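Local coordinates for protein SusD homolog (Bacteroides ovatus, PDB 4F53) that probably binds mucin O-glycans at the cell surface, as a SusD-like outer-membrane lipoprotein with a TPR-like helical fold, at residues E110-I121 with D162-F173. Residues are numbered along the deposited sequence; the frame is centred on the assembly and turned at random.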
loop_
_atom_site.group_PDB
_atom_site.type_symbol
_atom_site.label_atom_id
_atom_site.label_comp_id
_atom_site.label_asym_id
_atom_site.label_seq_id
_atom_site.Cartn_x
_atom_site.Cartn_y
_atom_site.Cartn_z
ATOM N N GLU A 110 -19.489 -13.758 18.408
ATOM C CA GLU A 110 -19.846 -12.865 17.317
ATOM C C GLU A 110 -18.796 -11.763 17.090
ATOM O O GLU A 110 -18.524 -11.417 15.941
ATOM C CB GLU A 110 -21.214 -12.242 17.621
ATOM C CG GLU A 110 -21.916 -11.620 16.424
ATOM C CD GLU A 110 -23.253 -10.960 16.720
ATOM O OE1 GLU A 110 -23.523 -10.642 17.903
ATOM O OE2 GLU A 110 -24.025 -10.745 15.758
ATOM N N LEU A 111 -18.208 -11.228 18.167
ATOM C CA LEU A 111 -17.224 -10.167 18.063
ATOM C C LEU A 111 -15.908 -10.690 17.453
ATOM O O LEU A 111 -15.348 -10.040 16.557
ATOM C CB LEU A 111 -16.989 -9.519 19.442
ATOM C CG LEU A 111 -15.940 -8.386 19.516
ATOM C CD1 LEU A 111 -16.293 -7.223 18.600
ATOM C CD2 LEU A 111 -15.805 -7.870 20.915
ATOM N N PHE A 112 -15.436 -11.867 17.910
ATOM C CA PHE A 112 -14.188 -12.463 17.438
ATOM C C PHE A 112 -14.312 -12.985 16.006
ATOM O O PHE A 112 -13.350 -12.922 15.250
ATOM C CB PHE A 112 -13.720 -13.563 18.402
ATOM C CG PHE A 112 -12.757 -13.030 19.436
ATOM C CD1 PHE A 112 -13.219 -12.325 20.547
ATOM C CD2 PHE A 112 -11.378 -13.185 19.277
ATOM C CE1 PHE A 112 -12.317 -11.792 21.486
ATOM C CE2 PHE A 112 -10.477 -12.670 20.225
ATOM C CZ PHE A 112 -10.951 -11.971 21.318
ATOM N N LEU A 113 -15.497 -13.460 15.627
ATOM C CA LEU A 113 -15.748 -13.952 14.269
ATOM C C LEU A 113 -15.859 -12.776 13.297
ATOM O O LEU A 113 -15.422 -12.895 12.149
ATOM C CB LEU A 113 -17.011 -14.828 14.224
ATOM C CG LEU A 113 -16.948 -16.108 15.034
ATOM C CD1 LEU A 113 -18.345 -16.620 15.320
ATOM C CD2 LEU A 113 -16.027 -17.155 14.385
ATOM N N SER A 114 -16.384 -11.627 13.782
ATOM C CA SER A 114 -16.505 -10.405 12.992
ATOM C C SER A 114 -15.133 -9.787 12.747
ATOM O O SER A 114 -14.843 -9.355 11.635
ATOM C CB SER A 114 -17.442 -9.417 13.674
ATOM O OG SER A 114 -18.768 -9.895 13.518
ATOM N N LEU A 115 -14.272 -9.794 13.776
ATOM C CA LEU A 115 -12.907 -9.294 13.654
ATOM C C LEU A 115 -12.080 -10.201 12.722
ATOM O O LEU A 115 -11.356 -9.694 11.879
ATOM C CB LEU A 115 -12.254 -9.202 15.026
ATOM C CG LEU A 115 -12.686 -8.037 15.889
ATOM C CD1 LEU A 115 -12.207 -8.250 17.291
ATOM C CD2 LEU A 115 -12.171 -6.715 15.338
ATOM N N ALA A 116 -12.234 -11.537 12.839
ATOM C CA ALA A 116 -11.560 -12.510 11.969
ATOM C C ALA A 116 -11.928 -12.245 10.498
ATOM O O ALA A 116 -11.040 -12.216 9.646
ATOM C CB ALA A 116 -11.940 -13.934 12.372
ATOM N N GLU A 117 -13.225 -11.984 10.222
ATOM C CA GLU A 117 -13.724 -11.645 8.886
ATOM C C GLU A 117 -13.192 -10.293 8.407
ATOM O O GLU A 117 -12.899 -10.157 7.222
ATOM C CB GLU A 117 -15.262 -11.631 8.846
ATOM C CG GLU A 117 -15.827 -11.916 7.463
ATOM C CD GLU A 117 -15.502 -13.296 6.920
ATOM O OE1 GLU A 117 -15.313 -14.233 7.732
ATOM O OE2 GLU A 117 -15.424 -13.439 5.678
ATOM N N LEU A 118 -13.082 -9.297 9.313
ATOM C CA LEU A 118 -12.535 -7.976 8.986
ATOM C C LEU A 118 -11.071 -8.118 8.519
ATOM O O LEU A 118 -10.703 -7.516 7.516
ATOM C CB LEU A 118 -12.643 -7.011 10.181
ATOM C CG LEU A 118 -12.081 -5.576 9.984
ATOM C CD1 LEU A 118 -12.825 -4.823 8.896
ATOM C CD2 LEU A 118 -12.137 -4.788 11.276
ATOM N N TYR A 119 -10.257 -8.950 9.221
ATOM C CA TYR A 119 -8.854 -9.198 8.879
ATOM C C TYR A 119 -8.771 -9.886 7.535
ATOM O O TYR A 119 -7.966 -9.473 6.710
ATOM C CB TYR A 119 -8.144 -10.033 9.972
ATOM C CG TYR A 119 -8.188 -9.419 11.361
ATOM C CD1 TYR A 119 -8.254 -8.032 11.536
ATOM C CD2 TYR A 119 -8.134 -10.220 12.499
ATOM C CE1 TYR A 119 -8.269 -7.464 12.809
ATOM C CE2 TYR A 119 -8.172 -9.661 13.779
ATOM C CZ TYR A 119 -8.218 -8.286 13.927
ATOM O OH TYR A 119 -8.260 -7.751 15.186
ATOM N N ARG A 120 -9.653 -10.877 7.288
ATOM C CA ARG A 120 -9.775 -11.587 6.008
ATOM C C ARG A 120 -10.028 -10.616 4.850
ATOM O O ARG A 120 -9.359 -10.714 3.831
ATOM C CB ARG A 120 -10.915 -12.608 6.074
ATOM C CG ARG A 120 -10.895 -13.559 4.915
ATOM C CD ARG A 120 -12.199 -14.304 4.875
ATOM N NE ARG A 120 -12.232 -15.206 3.730
ATOM C CZ ARG A 120 -13.342 -15.670 3.182
ATOM N NH1 ARG A 120 -14.526 -15.315 3.664
ATOM N NH2 ARG A 120 -13.281 -16.485 2.141
ATOM N N ILE A 121 -10.984 -9.670 5.020
ATOM C CA ILE A 121 -11.290 -8.656 4.014
ATOM C C ILE A 121 -10.028 -7.810 3.696
ATOM O O ILE A 121 -9.654 -7.743 2.534
ATOM C CB ILE A 121 -12.506 -7.787 4.431
ATOM C CG1 ILE A 121 -13.777 -8.658 4.428
ATOM C CG2 ILE A 121 -12.653 -6.580 3.479
ATOM C CD1 ILE A 121 -15.019 -8.062 5.076
ATOM N N ASP A 162 -20.272 -8.242 3.532
ATOM C CA ASP A 162 -19.839 -8.787 4.818
ATOM C C ASP A 162 -19.367 -7.664 5.749
ATOM O O ASP A 162 -19.672 -7.702 6.946
ATOM C CB ASP A 162 -18.740 -9.865 4.644
ATOM C CG ASP A 162 -19.230 -11.149 3.968
ATOM O OD1 ASP A 162 -20.474 -11.364 3.907
ATOM O OD2 ASP A 162 -18.386 -11.905 3.456
ATOM N N LEU A 163 -18.698 -6.631 5.190
ATOM C CA LEU A 163 -18.230 -5.482 5.957
ATOM C C LEU A 163 -19.422 -4.734 6.599
ATOM O O LEU A 163 -19.324 -4.343 7.764
ATOM C CB LEU A 163 -17.398 -4.552 5.052
ATOM C CG LEU A 163 -16.629 -3.410 5.704
ATOM C CD1 LEU A 163 -15.855 -3.884 6.925
ATOM C CD2 LEU A 163 -15.752 -2.746 4.692
ATOM N N ASP A 164 -20.558 -4.585 5.866
ATOM C CA ASP A 164 -21.786 -3.974 6.409
ATOM C C ASP A 164 -22.287 -4.727 7.658
ATOM O O ASP A 164 -22.702 -4.094 8.628
ATOM C CB ASP A 164 -22.899 -3.930 5.357
ATOM C CG ASP A 164 -22.973 -2.627 4.587
ATOM O OD1 ASP A 164 -22.448 -1.611 5.089
ATOM O OD2 ASP A 164 -23.589 -2.615 3.492
ATOM N N ASN A 165 -22.195 -6.069 7.655
ATOM C CA ASN A 165 -22.606 -6.887 8.796
ATOM C C ASN A 165 -21.610 -6.755 9.943
ATOM O O ASN A 165 -22.044 -6.688 11.085
ATOM C CB ASN A 165 -22.808 -8.359 8.390
ATOM C CG ASN A 165 -23.949 -8.533 7.395
ATOM O OD1 ASN A 165 -24.977 -7.836 7.451
ATOM N ND2 ASN A 165 -23.788 -9.449 6.444
ATOM N N ILE A 166 -20.293 -6.657 9.642
ATOM C CA ILE A 166 -19.223 -6.472 10.632
ATOM C C ILE A 166 -19.427 -5.112 11.317
ATOM O O ILE A 166 -19.338 -5.026 12.535
ATOM C CB ILE A 166 -17.804 -6.603 9.974
ATOM C CG1 ILE A 166 -17.520 -8.040 9.531
ATOM C CG2 ILE A 166 -16.658 -6.052 10.877
ATOM C CD1 ILE A 166 -16.439 -8.129 8.450
ATOM N N ILE A 167 -19.714 -4.063 10.539
ATOM C CA ILE A 167 -19.958 -2.707 11.053
ATOM C C ILE A 167 -21.152 -2.738 12.066
ATOM O O ILE A 167 -21.053 -2.140 13.139
ATOM C CB ILE A 167 -20.176 -1.737 9.865
ATOM C CG1 ILE A 167 -18.832 -1.456 9.142
ATOM C CG2 ILE A 167 -20.841 -0.417 10.322
ATOM C CD1 ILE A 167 -18.943 -0.876 7.729
ATOM N N THR A 168 -22.256 -3.452 11.718
ATOM C CA THR A 168 -23.454 -3.626 12.560
ATOM C C THR A 168 -23.064 -4.316 13.880
ATOM O O THR A 168 -23.444 -3.835 14.939
ATOM C CB THR A 168 -24.541 -4.399 11.788
ATOM O OG1 THR A 168 -24.920 -3.618 10.643
ATOM C CG2 THR A 168 -25.787 -4.711 12.644
ATOM N N VAL A 169 -22.268 -5.404 13.817
ATOM C CA VAL A 169 -21.800 -6.139 15.000
ATOM C C VAL A 169 -20.911 -5.223 15.883
ATOM O O VAL A 169 -21.151 -5.130 17.078
ATOM C CB VAL A 169 -21.081 -7.462 14.619
ATOM C CG1 VAL A 169 -20.374 -8.086 15.823
ATOM C CG2 VAL A 169 -22.065 -8.453 14.001
ATOM N N LEU A 170 -19.951 -4.517 15.296
ATOM C CA LEU A 170 -19.047 -3.653 16.064
ATOM C C LEU A 170 -19.784 -2.468 16.726
ATOM O O LEU A 170 -19.392 -2.052 17.827
ATOM C CB LEU A 170 -17.905 -3.147 15.198
ATOM C CG LEU A 170 -16.917 -4.198 14.677
ATOM C CD1 LEU A 170 -15.926 -3.568 13.733
ATOM C CD2 LEU A 170 -16.201 -4.920 15.814
ATOM N N GLY A 171 -20.824 -1.959 16.044
ATOM C CA GLY A 171 -21.690 -0.880 16.513
ATOM C C GLY A 171 -22.477 -1.242 17.760
ATOM O O GLY A 171 -22.523 -0.440 18.696
ATOM N N LYS A 172 -23.082 -2.469 17.790
ATOM C CA LYS A 172 -23.883 -2.898 18.930
ATOM C C LYS A 172 -23.015 -3.152 20.172
ATOM O O LYS A 172 -23.516 -2.962 21.274
ATOM C CB LYS A 172 -24.802 -4.092 18.604
ATOM C CG LYS A 172 -24.146 -5.450 18.419
ATOM C CD LYS A 172 -25.199 -6.467 18.011
ATOM C CE LYS A 172 -24.860 -7.866 18.441
ATOM N NZ LYS A 172 -24.993 -8.055 19.911
ATOM N N PHE A 173 -21.719 -3.506 20.016
ATOM C CA PHE A 173 -20.817 -3.665 21.170
ATOM C C PHE A 173 -20.436 -2.288 21.730
ATOM O O PHE A 173 -20.055 -2.187 22.887
ATOM C CB PHE A 173 -19.582 -4.515 20.841
ATOM C CG PHE A 173 -19.961 -5.971 20.757
ATOM C CD1 PHE A 173 -20.085 -6.742 21.906
ATOM C CD2 PHE A 173 -20.285 -6.552 19.541
ATOM C CE1 PHE A 173 -20.505 -8.068 21.832
ATOM C CE2 PHE A 173 -20.714 -7.876 19.472
ATOM C CZ PHE A 173 -20.817 -8.627 20.616
HETATM O O HOH W 1 -15.805 -11.831 3.617
#
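I166 packs as a knob into the hole formed by S114, E117, L118 and I121, where the two helices come closest (S114 CA to I166 CA, 5.3 Å). With CG1 anti to the carbonyl carbon (chi1 -69°) and the chain extended beyond it, I166 CD1 meets I121 CD1 tip to tip at 3.7 Å, while CG1 rests 3.6 Å from S114 O. One turn on, V169 CG1 sits 3.3 Å from S114 OG. That hydroxyl is turned back along its own helix to E110 O (2.9 Å), which it and S114 N approach from opposite faces of the carbonyl plane. Replacing S114 with an alanine would probably cost E110 O its second donor and open a small gap beside V169 CG1. L111 lays CB over one face of the F173 ring, 19° off the ring normal, and crosses L170 at about a right angle. At the solvent edge, the extended E110 makes a long salt bridge, doubtful because K172 has two conformers. At the other end, E117 OE2 and D162 OD2 stand 4.0 Å apart, their carboxylates nearly perpendicular; a water donating to both probably offsets the repulsion, as do R120 NH1, salt-bridged to the syn lone pair of E117 OE2, and K158, paired with D162. Y100 OH hydrogen-bonds E117 OE1. The helices run roughly antiparallel (141°), consistent with a TPR-like fold; helix 190-207 covers L118 through W193 and L200, and helix 82-106 flanks 110-121 through L103.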